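Local atomic coordinates of aryl acylamidase (bacterium CSBL00001, PDB entry 4YJ6), a protein that probably hydrolyses aryl acylamides, as a member of the amidase signature family of hydrolases. Residues Phe280-Gln284 with Glu285-Leu289. Sequence-based numbering, arbitrary orientation.
Sequences FPVQQ and EIQDL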
ATOM      1  N   PHE A 280      -9.075  -4.972  19.173  1.00 14.58           N
ATOM      2  CA  PHE A 280      -8.152  -3.811  19.177  1.00 14.21           C
ATOM      3  C   PHE A 280      -8.720  -2.626  19.947  1.00 12.72           C
ATOM      4  O   PHE A 280      -9.926  -2.390  19.914  1.00 14.80           O
ATOM      5  CB  PHE A 280      -7.901  -3.275  17.765  1.00 14.16           C
ATOM      6  CG  PHE A 280      -7.190  -4.242  16.843  1.00 14.31           C
ATOM      7  CD1 PHE A 280      -7.930  -5.109  16.032  1.00 14.62           C
ATOM      8  CD2 PHE A 280      -5.804  -4.276  16.787  1.00 14.21           C
ATOM      9  CE1 PHE A 280      -7.289  -5.988  15.167  1.00 14.70           C
ATOM     10  CE2 PHE A 280      -5.132  -5.163  15.930  1.00 14.21           C
ATOM     11  CZ  PHE A 280      -5.881  -6.007  15.107  1.00 13.42           C
ATOM     12  N   PRO A 281      -7.825  -1.855  20.602  1.00 13.65           N
ATOM     13  CA  PRO A 281      -8.235  -0.547  21.130  1.00 15.44           C
ATOM     14  C   PRO A 281      -8.263   0.466  19.997  1.00 16.09           C
ATOM     15  O   PRO A 281      -7.256   0.594  19.314  1.00 16.15           O
ATOM     16  CB  PRO A 281      -7.147  -0.233  22.145  1.00 16.87           C
ATOM     17  CG  PRO A 281      -5.886  -0.902  21.564  1.00 17.00           C
ATOM     18  CD  PRO A 281      -6.430  -2.188  20.928  1.00 16.12           C
ATOM     19  N   VAL A 282      -9.394   1.123  19.760  1.00 14.60           N
ATOM     20  CA  VAL A 282      -9.510   2.019  18.612  1.00 15.15           C
ATOM     21  C   VAL A 282      -9.957   3.380  19.086  1.00 14.73           C
ATOM     22  O   VAL A 282     -10.914   3.476  19.868  1.00 15.21           O
ATOM     23  CB  VAL A 282     -10.549   1.482  17.600  1.00 16.46           C
ATOM     24  CG1 VAL A 282     -10.749   2.456  16.427  1.00 14.14           C
ATOM     25  CG2 VAL A 282     -10.077   0.100  17.114  1.00 13.41           C
ATOM     26  N   GLN A 283      -9.294   4.429  18.620  1.00 15.33           N
ATOM     27  CA  GLN A 283      -9.679   5.790  19.044  1.00 17.34           C
ATOM     28  C   GLN A 283     -11.175   6.028  18.792  1.00 18.64           C
ATOM     29  O   GLN A 283     -11.725   5.755  17.709  1.00 15.01           O
ATOM     30  CB  GLN A 283      -8.789   6.848  18.349  1.00 16.43           C
ATOM     31  CG  GLN A 283      -7.356   6.757  18.809  1.00 20.97           C
ATOM     32  CD  GLN A 283      -6.432   7.738  18.108  1.00 23.97           C
ATOM     33  OE1 GLN A 283      -6.756   8.284  17.028  1.00 22.19           O
ATOM     34  NE2 GLN A 283      -5.272   7.969  18.717  1.00 25.79           N
ATOM     35  N   GLN A 284     -11.870   6.543  19.802  1.00 16.99           N
ATOM     36  CA  GLN A 284     -13.304   6.650  19.699  1.00 17.18           C
ATOM     37  C   GLN A 284     -13.761   7.457  18.477  1.00 16.90           C
ATOM     38  O   GLN A 284     -14.762   7.125  17.855  1.00 15.19           O
ATOM     39  CB  GLN A 284     -13.866   7.296  20.990  1.00 18.57           C
ATOM     40  CG  GLN A 284     -15.350   7.299  21.013  1.00 22.14           C
ATOM     41  CD  GLN A 284     -15.918   5.892  21.025  1.00 27.77           C
ATOM     42  OE1 GLN A 284     -15.563   5.066  21.888  1.00 33.31           O
ATOM     43  NE2 GLN A 284     -16.815   5.610  20.090  1.00 28.02           N
ATOM     44  N   GLU A 285     -13.043   8.530  18.141  1.00 16.52           N
ATOM     45  CA  GLU A 285     -13.437   9.355  17.001  1.00 18.18           C
ATOM     46  C   GLU A 285     -13.430   8.560  15.674  1.00 17.42           C
ATOM     47  O   GLU A 285     -14.232   8.809  14.769  1.00 15.33           O
ATOM     48  CB  GLU A 285     -12.515  10.576  16.848  1.00 19.94           C
ATOM     49  CG  GLU A 285     -12.555  11.521  18.041  1.00 23.73           C
ATOM     50  CD  GLU A 285     -11.649  11.101  19.211  1.00 27.35           C
ATOM     51  OE1 GLU A 285     -10.866  10.103  19.134  1.00 24.54           O
ATOM     52  OE2 GLU A 285     -11.718  11.808  20.247  1.00 35.77           O
ATOM     53  N   ILE A 286     -12.502   7.631  15.590  1.00 16.64           N
ATOM     54  CA  ILE A 286     -12.406   6.760  14.408  1.00 14.17           C
ATOM     55  C   ILE A 286     -13.584   5.782  14.413  1.00 14.27           C
ATOM     56  O   ILE A 286     -14.286   5.635  13.410  1.00 14.14           O
ATOM     57  CB  ILE A 286     -11.092   6.006  14.400  1.00 16.65           C
ATOM     58  CG1 ILE A 286      -9.948   6.971  14.037  1.00 16.06           C
ATOM     59  CG2 ILE A 286     -11.152   4.812  13.363  1.00 13.91           C
ATOM     60  CD1 ILE A 286      -8.555   6.324  14.140  1.00 15.98           C
ATOM     61  N   GLN A 287     -13.863   5.175  15.568  1.00 14.53           N
ATOM     62  CA  GLN A 287     -15.048   4.315  15.659  1.00 15.22           C
ATOM     63  C   GLN A 287     -16.313   5.050  15.211  1.00 17.46           C
ATOM     64  O   GLN A 287     -17.119   4.530  14.433  1.00 16.23           O
ATOM     65  CB  GLN A 287     -15.248   3.791  17.070  1.00 14.10           C
ATOM     66  CG  GLN A 287     -14.106   2.969  17.595  1.00 16.11           C
ATOM     67  CD  GLN A 287     -14.476   2.229  18.883  1.00 18.22           C
ATOM     68  OE1 GLN A 287     -15.565   1.657  18.993  1.00 20.20           O
ATOM     69  NE2 GLN A 287     -13.572   2.263  19.864  1.00 19.36           N
ATOM     70  N   ASP A 288     -16.510   6.263  15.714  1.00 16.75           N
ATOM     71  CA  ASP A 288     -17.705   7.000  15.343  1.00 17.88           C
ATOM     72  C   ASP A 288     -17.789   7.317  13.861  1.00 17.26           C
ATOM     73  O   ASP A 288     -18.878   7.269  13.254  1.00 17.64           O
ATOM     74  CB  ASP A 288     -17.791   8.326  16.130  1.00 19.90           C
ATOM     75  CG  ASP A 288     -17.979   8.112  17.624  1.00 26.42           C
ATOM     76  OD1 ASP A 288     -18.321   6.980  18.049  1.00 23.07           O
ATOM     77  OD2 ASP A 288     -17.772   9.103  18.366  1.00 25.95           O
ATOM     78  N   LEU A 289     -16.648   7.661  13.277  1.00 15.06           N
ATOM     79  CA  LEU A 289     -16.614   8.024  11.870  1.00 14.69           C
ATOM     80  C   LEU A 289     -16.976   6.804  11.027  1.00 15.42           C
ATOM     81  O   LEU A 289     -17.682   6.911  10.040  1.00 14.53           O
ATOM     82  CB  LEU A 289     -15.214   8.555  11.488  1.00 14.01           C
ATOM     83  CG  LEU A 289     -15.049   9.010  10.048  1.00 17.09           C
ATOM     84  CD1 LEU A 289     -15.869  10.270   9.768  1.00 19.50           C
ATOM     85  CD2 LEU A 289     -13.528   9.231   9.755  1.00 17.58           C
TER
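Gln283 and Gln287 are joined by the first straight backbone bond of the helix 284-299: Gln287 N lies 3.1 Å from Gln283 O, with an N-H...O angle of 167°. The same carbonyl oxygen also receives a weak, bent bond from Ile286 N, and one residue on, Asp288 N reaches Gln284 O at 2.9 Å. From Gln284 the chain keeps helical torsions, whereas Phe280-Gln283 is extended; Gln283, the last residue before the helical torsions begin, is the N-cap, and its carbonyl accepts the first i to i+4 bond. The side chain of Gln287 reaches back along the helix toward its N-terminal end: CG stands anti to the carbonyl carbon (chi1 -60°) and the chain runs on extended, bringing NE2 to 2.9 Å from Val282 O. That oxygen lies in the plane of the donating amide, although the donor is tilted from the carbonyl plane of Val282; Asn420 ND2 gives the oxygen a second bond. The turn belongs to the loop that follows strand 270-273 of the large mixed sheet and leads into helix 284-299, the helix of a beta-alpha-beta crossover between the parallel, neighbouring strands 270-273 and 303-306. Val282 CG1 packs against the CG methylene of Gln287 at 3.6 Å and also touches Ile286 CG2, at 3.9 Å, the valine and isoleucine side chains crossing at about a right angle. An alanine in place of Gln287 would probably leave Val282 O with one bond fewer and open a gap beside Val282 CG1. On the exposed side, Gln284 bends at chi2 (63°) and hands NE2 to Asp288 OD1 at 2.9 Å. The carboxylate is met from above its plane, while the oxygen lies nearly within the amide plane of Gln284. Gln283 extends elsewhere, its OE1 accepting a bond from Met403 N while Ile286 CD1 rests 3.9 Å from that same OE1.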